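PDB 3CI6: phosphoenolpyruvate-protein phosphotransferase, which probably transfers the phosphoryl group of phosphoenolpyruvate to a protein histidine in sugar transport, and is represented here by its GAF domain. Local coordinates for residues I47-L59 with G71-G83. Sequence-based numbering, arbitrary orientation. Where two conformers were deposited one is given.
Sequences IYLLDERNQRYLL and GHVSLQLSEGLVG. With P4G (1-ethoxy-2-(2-ethoxyethoxy)ethane), chain F.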
ATOM      1  N   ILE B  47     -11.129   2.046  11.426  0.70  6.21           N
ATOM      2  CA  ILE B  47      -9.972   1.169  11.451  0.70  6.71           C
ATOM      3  C   ILE B  47      -9.642   0.806  12.885  0.70  6.11           C
ATOM      4  O   ILE B  47      -9.625   1.655  13.793  0.70  5.83           O
ATOM      5  CB  ILE B  47      -8.762   1.776  10.728  0.70  7.26           C
ATOM      6  CG1 ILE B  47      -7.604   0.779  10.656  0.70  9.62           C
ATOM      7  CG2 ILE B  47      -8.353   3.091  11.365  0.70  9.49           C
ATOM      8  CD1 ILE B  47      -7.929  -0.459   9.995  0.70 13.30           C
ATOM      9  N   TYR B  48      -9.506  -0.495  13.091  1.00  5.62           N
ATOM     10  CA  TYR B  48      -9.145  -1.068  14.379  1.00  5.47           C
ATOM     11  C   TYR B  48      -7.742  -1.608  14.242  1.00  6.63           C
ATOM     12  O   TYR B  48      -7.449  -2.440  13.354  1.00  7.57           O
ATOM     13  CB  TYR B  48     -10.133  -2.222  14.742  1.00  7.35           C
ATOM     14  CG  TYR B  48     -11.539  -1.790  14.947  1.00  8.37           C
ATOM     15  CD1 TYR B  48     -12.372  -1.677  13.856  1.00  9.53           C
ATOM     16  CD2 TYR B  48     -12.063  -1.488  16.209  1.00 11.38           C
ATOM     17  CE1 TYR B  48     -13.682  -1.261  13.977  1.00 11.24           C
ATOM     18  CE2 TYR B  48     -13.372  -1.066  16.314  1.00 11.52           C
ATOM     19  CZ  TYR B  48     -14.159  -0.961  15.193  1.00 12.09           C
ATOM     20  OH  TYR B  48     -15.502  -0.523  15.239  1.00 15.42           O
ATOM     21  N   LEU B  49      -6.844  -1.225  15.134  1.00  5.30           N
ATOM     22  CA  LEU B  49      -5.480  -1.731  15.075  1.00  5.67           C
ATOM     23  C   LEU B  49      -5.238  -2.749  16.165  1.00  6.57           C
ATOM     24  O   LEU B  49      -5.749  -2.623  17.295  1.00  6.23           O
ATOM     25  CB  LEU B  49      -4.441  -0.608  15.211  1.00  6.75           C
ATOM     26  CG  LEU B  49      -4.413   0.385  14.052  1.00  9.35           C
ATOM     27  CD1 LEU B  49      -3.165   1.256  14.243  1.00 11.71           C
ATOM     28  CD2 LEU B  49      -4.441  -0.344  12.702  1.00 11.89           C
ATOM     29  N   LEU B  50      -4.513  -3.801  15.848  0.60  7.42           N
ATOM     30  CA  LEU B  50      -4.173  -4.798  16.846  0.60  8.72           C
ATOM     31  C   LEU B  50      -3.133  -4.207  17.811  0.60  8.05           C
ATOM     32  O   LEU B  50      -2.035  -3.857  17.392  0.60  8.96           O
ATOM     33  CB  LEU B  50      -3.688  -6.080  16.140  0.60  8.49           C
ATOM     34  CG  LEU B  50      -3.884  -7.403  16.892  0.60  8.91           C
ATOM     35  CD1 LEU B  50      -3.529  -8.615  16.016  0.60 13.27           C
ATOM     36  CD2 LEU B  50      -3.064  -7.348  18.180  0.60 10.31           C
ATOM     37  N   ASP B  51      -3.480  -4.148  19.111  1.00  8.82           N
ATOM     38  CA  ASP B  51      -2.714  -3.614  20.211  1.00 10.19           C
ATOM     39  C   ASP B  51      -2.144  -4.852  20.879  1.00 12.59           C
ATOM     40  O   ASP B  51      -2.815  -5.523  21.666  1.00 12.82           O
ATOM     41  CB  ASP B  51      -3.644  -2.833  21.131  1.00 10.60           C
ATOM     42  CG  ASP B  51      -2.947  -2.330  22.362  1.00 12.30           C
ATOM     43  OD1 ASP B  51      -1.736  -2.651  22.523  1.00 14.02           O
ATOM     44  OD2 ASP B  51      -3.599  -1.578  23.096  1.00 14.37           O
ATOM     45  N   GLU B  52      -0.907  -5.193  20.576  0.60 13.70           N
ATOM     46  CA  GLU B  52      -0.396  -6.459  21.067  0.60 14.29           C
ATOM     47  C   GLU B  52      -0.070  -6.394  22.564  0.60 13.02           C
ATOM     48  O   GLU B  52      -0.079  -7.416  23.227  0.60 14.13           O
ATOM     49  CB  GLU B  52       0.818  -6.893  20.260  0.60 15.24           C
ATOM     50  CG  GLU B  52       0.911  -8.385  20.077  0.60 16.86           C
ATOM     51  CD  GLU B  52       1.693  -8.767  18.835  0.60 17.40           C
ATOM     52  OE1 GLU B  52       2.560  -7.966  18.403  0.60 20.90           O
ATOM     53  OE2 GLU B  52       1.425  -9.861  18.302  0.60 21.63           O
ATOM     54  N   ARG B  53       0.201  -5.209  23.085  1.00 11.82           N
ATOM     55  CA  ARG B  53       0.411  -5.060  24.516  1.00 11.68           C
ATOM     56  C   ARG B  53      -0.820  -5.432  25.346  1.00 11.05           C
ATOM     57  O   ARG B  53      -0.733  -6.131  26.359  1.00  9.43           O
ATOM     58  CB  ARG B  53       0.721  -3.600  24.752  1.00 12.90           C
ATOM     59  CG  ARG B  53       1.808  -3.376  25.547  1.00 13.73           C
ATOM     60  CD  ARG B  53       2.119  -1.880  25.617  1.00 13.82           C
ATOM     61  NE  ARG B  53       2.214  -1.525  27.013  1.00 11.81           N
ATOM     62  CZ  ARG B  53       2.990  -0.580  27.520  1.00 11.40           C
ATOM     63  NH1 ARG B  53       3.766   0.161  26.744  1.00  9.55           N
ATOM     64  NH2 ARG B  53       2.968  -0.377  28.816  1.00 10.60           N
ATOM     65  N   ASN B  54      -1.982  -4.981  24.877  1.00 10.10           N
ATOM     66  CA  ASN B  54      -3.254  -5.247  25.545  1.00 11.72           C
ATOM     67  C   ASN B  54      -4.066  -6.389  24.935  1.00 12.20           C
ATOM     68  O   ASN B  54      -5.179  -6.655  25.361  1.00 12.06           O
ATOM     69  CB  ASN B  54      -4.074  -3.948  25.576  1.00 11.26           C
ATOM     70  CG  ASN B  54      -3.427  -2.894  26.483  1.00 12.86           C
ATOM     71  OD1 ASN B  54      -3.357  -3.104  27.680  1.00 14.72           O
ATOM     72  ND2 ASN B  54      -2.932  -1.798  25.910  1.00 16.39           N
ATOM     73  N   GLN B  55      -3.499  -7.056  23.934  1.00 12.10           N
ATOM     74  CA  GLN B  55      -4.122  -8.207  23.282  1.00 12.51           C
ATOM     75  C   GLN B  55      -5.570  -7.947  22.875  1.00 11.53           C
ATOM     76  O   GLN B  55      -6.515  -8.626  23.321  1.00 12.48           O
ATOM     77  CB  GLN B  55      -4.008  -9.441  24.177  1.00 13.89           C
ATOM     78  CG  GLN B  55      -2.558  -9.957  24.214  1.00 17.25           C
ATOM     79  CD  GLN B  55      -2.059 -10.446  22.859  1.00 21.25           C
ATOM     80  OE1 GLN B  55      -2.582 -11.420  22.313  1.00 25.12           O
ATOM     81  NE2 GLN B  55      -1.068  -9.759  22.295  1.00 24.46           N
ATOM     82  N   ARG B  56      -5.749  -6.900  22.086  1.00  9.33           N
ATOM     83  CA  ARG B  56      -7.061  -6.487  21.693  1.00  8.53           C
ATOM     84  C   ARG B  56      -6.930  -5.675  20.411  1.00  6.81           C
ATOM     85  O   ARG B  56      -5.852  -5.194  20.079  1.00  6.92           O
ATOM     86  CB  ARG B  56      -7.685  -5.589  22.770  1.00  8.36           C
ATOM     87  CG  ARG B  56      -6.924  -4.292  22.958  1.00 12.39           C
ATOM     88  CD  ARG B  56      -7.476  -3.335  24.000  1.00 16.15           C
ATOM     89  NE  ARG B  56      -6.680  -2.101  24.018  1.00 19.86           N
ATOM     90  CZ  ARG B  56      -6.986  -1.033  24.755  1.00 24.56           C
ATOM     91  NH1 ARG B  56      -6.196   0.045  24.751  1.00 25.82           N
ATOM     92  NH2 ARG B  56      -8.088  -1.042  25.497  1.00 27.04           N
ATOM     93  N   TYR B  57      -8.044  -5.476  19.733  1.00  6.53           N
ATOM     94  CA  TYR B  57      -8.128  -4.488  18.641  1.00  6.50           C
ATOM     95  C   TYR B  57      -8.657  -3.193  19.218  1.00  6.80           C
ATOM     96  O   TYR B  57      -9.670  -3.220  19.948  1.00  9.48           O
ATOM     97  CB  TYR B  57      -9.051  -4.970  17.531  1.00  7.16           C
ATOM     98  CG  TYR B  57      -8.546  -6.177  16.754  1.00  7.28           C
ATOM     99  CD1 TYR B  57      -7.571  -6.045  15.797  1.00  9.76           C
ATOM    100  CD2 TYR B  57      -9.100  -7.432  16.945  1.00  8.36           C
ATOM    101  CE1 TYR B  57      -7.107  -7.131  15.086  1.00 11.74           C
ATOM    102  CE2 TYR B  57      -8.649  -8.513  16.218  1.00  8.93           C
ATOM    103  CZ  TYR B  57      -7.671  -8.350  15.279  1.00  9.79           C
ATOM    104  OH  TYR B  57      -7.202  -9.421  14.554  1.00 11.88           O
ATOM    105  N   LEU B  58      -8.038  -2.076  18.907  1.00  5.21           N
ATOM    106  CA  LEU B  58      -8.487  -0.778  19.396  1.00  5.48           C
ATOM    107  C   LEU B  58      -8.952   0.083  18.241  1.00  5.58           C
ATOM    108  O   LEU B  58      -8.264   0.196  17.235  1.00  5.24           O
ATOM    109  CB  LEU B  58      -7.357  -0.056  20.141  1.00  5.18           C
ATOM    110  CG  LEU B  58      -7.668   1.276  20.820  1.00  4.80           C
ATOM    111  CD1 LEU B  58      -8.714   1.095  21.950  1.00  6.92           C
ATOM    112  CD2 LEU B  58      -6.366   1.898  21.318  1.00  7.07           C
ATOM    113  N   LEU B  59     -10.119   0.728  18.398  1.00  5.54           N
ATOM    114  CA  LEU B  59     -10.609   1.650  17.386  1.00  5.38           C
ATOM    115  C   LEU B  59      -9.692   2.859  17.354  1.00  5.95           C
ATOM    116  O   LEU B  59      -9.515   3.524  18.382  1.00  5.61           O
ATOM    117  CB  LEU B  59     -12.028   2.087  17.746  1.00  5.14           C
ATOM    118  CG  LEU B  59     -12.650   3.101  16.816  1.00  5.56           C
ATOM    119  CD1 LEU B  59     -12.821   2.616  15.383  1.00  6.33           C
ATOM    120  CD2 LEU B  59     -14.009   3.517  17.401  1.00  7.63           C
ATOM    121  N   GLY B  71     -10.125   5.500  20.227  1.00  9.86           N
ATOM    122  CA  GLY B  71      -9.175   5.278  21.307  1.00  9.28           C
ATOM    123  C   GLY B  71      -9.739   4.645  22.562  1.00  9.65           C
ATOM    124  O   GLY B  71      -8.986   4.385  23.523  1.00 11.57           O
ATOM    125  N   HIS B  72     -11.037   4.348  22.554  0.50  9.55           N
ATOM    126  CA  HIS B  72     -11.775   3.956  23.753  0.50  9.85           C
ATOM    127  C   HIS B  72     -12.774   2.810  23.557  0.50 10.23           C
ATOM    128  O   HIS B  72     -13.539   2.480  24.479  0.50 11.09           O
ATOM    129  CB  HIS B  72     -12.486   5.189  24.303  0.50 10.09           C
ATOM    130  CG  HIS B  72     -11.549   6.289  24.688  0.50 10.34           C
ATOM    131  ND1 HIS B  72     -10.720   6.197  25.787  0.50 11.43           N
ATOM    132  CD2 HIS B  72     -11.317   7.506  24.142  0.50 11.48           C
ATOM    133  CE1 HIS B  72     -10.012   7.307  25.890  0.50 11.06           C
ATOM    134  NE2 HIS B  72     -10.355   8.116  24.909  0.50 11.03           N
ATOM    135  N   VAL B  73     -12.836   2.268  22.348  1.00 10.09           N
ATOM    136  CA  VAL B  73     -13.589   1.048  22.082  1.00  9.56           C
ATOM    137  C   VAL B  73     -12.623  -0.033  21.616  1.00  9.19           C
ATOM    138  O   VAL B  73     -11.806   0.203  20.721  1.00  8.17           O
ATOM    139  CB  VAL B  73     -14.627   1.294  20.978  1.00 10.33           C
ATOM    140  CG1 VAL B  73     -15.157  -0.070  20.393  1.00 14.15           C
ATOM    141  CG2 VAL B  73     -15.731   2.193  21.516  1.00 14.01           C
ATOM    142  N   SER B  74     -12.695  -1.196  22.254  1.00  9.91           N
ATOM    143  CA  SER B  74     -11.827  -2.292  21.881  1.00 10.83           C
ATOM    144  C   SER B  74     -12.582  -3.587  21.776  1.00 10.99           C
ATOM    145  O   SER B  74     -13.709  -3.724  22.280  1.00 11.07           O
ATOM    146  CB  SER B  74     -10.682  -2.450  22.824  1.00 11.67           C
ATOM    147  OG  SER B  74     -11.165  -2.804  24.099  1.00 13.34           O
ATOM    148  N   LEU B  75     -11.949  -4.520  21.095  1.00 10.89           N
ATOM    149  CA  LEU B  75     -12.480  -5.844  20.844  1.00 10.47           C
ATOM    150  C   LEU B  75     -11.439  -6.889  21.166  1.00 10.47           C
ATOM    151  O   LEU B  75     -10.261  -6.701  20.870  1.00  9.42           O
ATOM    152  CB  LEU B  75     -12.866  -5.999  19.367  1.00 11.28           C
ATOM    153  CG  LEU B  75     -13.933  -5.034  18.841  1.00 14.56           C
ATOM    154  CD1 LEU B  75     -14.003  -4.895  17.336  1.00 18.27           C
ATOM    155  CD2 LEU B  75     -15.280  -5.499  19.401  1.00 18.46           C
ATOM    156  N   GLN B  76     -11.847  -8.019  21.739  1.00 10.71           N
ATOM    157  CA  GLN B  76     -10.874  -9.077  21.919  1.00 12.42           C
ATOM    158  C   GLN B  76     -10.515  -9.702  20.570  1.00 12.32           C
ATOM    159  O   GLN B  76     -11.217  -9.540  19.579  1.00 10.85           O
ATOM    160  CB  GLN B  76     -11.385 -10.152  22.857  1.00 13.65           C
ATOM    161  CG  GLN B  76     -11.686  -9.625  24.258  1.00 16.95           C
ATOM    162  CD  GLN B  76     -10.446  -9.080  24.956  1.00 21.07           C
ATOM    163  OE1 GLN B  76      -9.510  -9.827  25.274  1.00 26.80           O
ATOM    164  NE2 GLN B  76     -10.440  -7.773  25.208  1.00 24.02           N
ATOM    165  N   LEU B  77      -9.398 -10.409  20.537  1.00 12.84           N
ATOM    166  CA  LEU B  77      -8.829 -10.881  19.286  1.00 14.05           C
ATOM    167  C   LEU B  77      -9.716 -11.893  18.551  1.00 14.51           C
ATOM    168  O   LEU B  77      -9.688 -11.955  17.342  1.00 14.84           O
ATOM    169  CB  LEU B  77      -7.429 -11.439  19.523  1.00 14.94           C
ATOM    170  CG  LEU B  77      -6.405 -10.371  19.906  1.00 16.76           C
ATOM    171  CD1 LEU B  77      -5.060 -11.037  20.017  1.00 19.93           C
ATOM    172  CD2 LEU B  77      -6.326  -9.212  18.911  1.00 16.77           C
ATOM    173  N   SER B  78     -10.527 -12.634  19.282  1.00 14.96           N
ATOM    174  CA  SER B  78     -11.434 -13.600  18.656  1.00 15.94           C
ATOM    175  C   SER B  78     -12.868 -13.110  18.609  1.00 15.90           C
ATOM    176  O   SER B  78     -13.787 -13.900  18.384  1.00 16.18           O
ATOM    177  CB  SER B  78     -11.372 -14.916  19.432  1.00 16.35           C
ATOM    178  OG  SER B  78     -11.767 -14.732  20.785  1.00 20.37           O
ATOM    179  N   GLU B  79     -13.080 -11.807  18.804  1.00 14.56           N
ATOM    180  CA  GLU B  79     -14.415 -11.293  19.076  1.00 14.66           C
ATOM    181  C   GLU B  79     -15.127 -10.830  17.829  1.00 14.65           C
ATOM    182  O   GLU B  79     -14.694  -9.865  17.179  1.00 14.01           O
ATOM    183  CB  GLU B  79     -14.351 -10.145  20.093  1.00 14.64           C
ATOM    184  CG  GLU B  79     -15.701  -9.612  20.485  1.00 14.93           C
ATOM    185  CD  GLU B  79     -15.665  -8.632  21.649  1.00 16.94           C
ATOM    186  OE1 GLU B  79     -14.579  -8.325  22.176  1.00 14.35           O
ATOM    187  OE2 GLU B  79     -16.764  -8.209  22.095  1.00 19.22           O
ATOM    188  N   GLY B  80     -16.247 -11.497  17.527  1.00 14.68           N
ATOM    189  CA  GLY B  80     -17.162 -11.000  16.529  1.00 13.55           C
ATOM    190  C   GLY B  80     -16.616 -11.001  15.106  1.00 12.41           C
ATOM    191  O   GLY B  80     -15.655 -11.705  14.788  1.00 11.58           O
ATOM    192  N   LEU B  81     -17.281 -10.253  14.236  1.00 11.83           N
ATOM    193  CA  LEU B  81     -16.846 -10.198  12.832  1.00 11.15           C
ATOM    194  C   LEU B  81     -15.468  -9.580  12.640  1.00 10.71           C
ATOM    195  O   LEU B  81     -14.708 -10.036  11.769  1.00  9.98           O
ATOM    196  CB  LEU B  81     -17.878  -9.490  11.949  1.00 11.03           C
ATOM    197  CG  LEU B  81     -19.219 -10.192  11.799  1.00 13.91           C
ATOM    198  CD1 LEU B  81     -20.271  -9.225  11.228  1.00 15.44           C
ATOM    199  CD2 LEU B  81     -18.992 -11.477  10.937  1.00 15.81           C
ATOM    200  N   VAL B  82     -15.110  -8.554  13.424  1.00 10.98           N
ATOM    201  CA  VAL B  82     -13.773  -7.988  13.311  1.00  9.92           C
ATOM    202  C   VAL B  82     -12.722  -9.038  13.688  1.00  9.89           C
ATOM    203  O   VAL B  82     -11.701  -9.230  12.986  1.00  8.73           O
ATOM    204  CB  VAL B  82     -13.614  -6.692  14.174  1.00 10.31           C
ATOM    205  CG1 VAL B  82     -12.170  -6.259  14.274  1.00 11.75           C
ATOM    206  CG2 VAL B  82     -14.557  -5.565  13.657  1.00 13.70           C
ATOM    207  N   GLY B  83     -12.966  -9.744  14.795  1.00  9.29           N
ATOM    208  CA  GLY B  83     -12.053 -10.822  15.180  1.00  8.82           C
ATOM    209  C   GLY B  83     -11.941 -11.874  14.094  1.00  8.19           C
ATOM    210  O   GLY B  83     -10.854 -12.417  13.857  1.00  7.35           O
TER
HETATM  211  C8  P4G F 169       2.512   2.174  18.586  1.00 26.71           C
HETATM  212  C7  P4G F 169       2.010   2.398  17.171  1.00 29.17           C
HETATM  213  O4  P4G F 169       1.189   1.307  16.796  1.00 31.73           O
HETATM  214  C6  P4G F 169       0.049   1.307  17.613  1.00 27.89           C
HETATM  215  C5  P4G F 169      -1.051   0.322  17.337  1.00 30.10           C
HETATM  216  O3  P4G F 169      -2.066   0.192  18.381  1.00 32.78           O
HETATM  217  C4  P4G F 169      -1.968   1.131  19.409  1.00 29.84           C
HETATM  218  C3  P4G F 169      -3.071   0.832  20.344  1.00 33.03           C
HETATM  219  O2  P4G F 169      -2.754   1.465  21.573  1.00 36.94           O
HETATM  220  C2  P4G F 169      -2.832   2.870  21.451  1.00 36.36           C
HETATM  221  C1  P4G F 169      -1.861   3.404  22.499  1.00 37.92           C
HETATM  222  O   HOH W   1      -7.449  -8.299  26.224  1.00 49.14           O
HETATM  223  O   HOH W   2      -7.877 -10.752  23.158  1.00 27.15           O
HETATM  224  O   HOH W   3      -8.394 -11.824  15.243  1.00 23.41           O
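Y57 and L75 form an antiparallel hydrogen-bonded pair, each amide giving its proton to the other's carbonyl, with Y57 N to L75 O at 2.8 Å. Two further backbone bonds, from L59 N to V73 O and from G71 N to L59 O, carry the pairing on to G71.

Apolar packing centres on the Y57 ring, clasped between two methyls: L77 CD2 lies over one face, 3.9 Å from the ring centroid in a CH-pi contact, and V82 CG1 lies over the opposite face, toward the rim. The same L77 methyl meets L50 CG at 3.6 Å. With CG beside its backbone N (chi1 -60°), L75 sends CD1 over a face of Y48, 4.0 Å from CE2.

Water 3, in the plane of the Y57 ring, accepts from OH at 2.8 Å and donates to L77 O and G83 O, tying the ring to the Q76-E79 turn and to G83 of helix 80-88. At the 51-56 turn, with its G1 beta bulge at Q55-R56, D51 OD2 takes N54 ND2 and R56 NE from the same face of its carboxylate, the latter a salt bridge of 3.3 Å. R56 CD in turn packs on S74 CB at 3.5 Å, and L58 CD1 covers the guanidinium centre.

Within the GAF domain, strand 74-76 lies at one edge of this chain's antiparallel sheet, next to strand 56-63. The loop residue P107 and V133 of strand 127-136 touch Y48, while L49, D51 and L58 line the P4G pocket, and L49 also packs on L29 of helix 25-40.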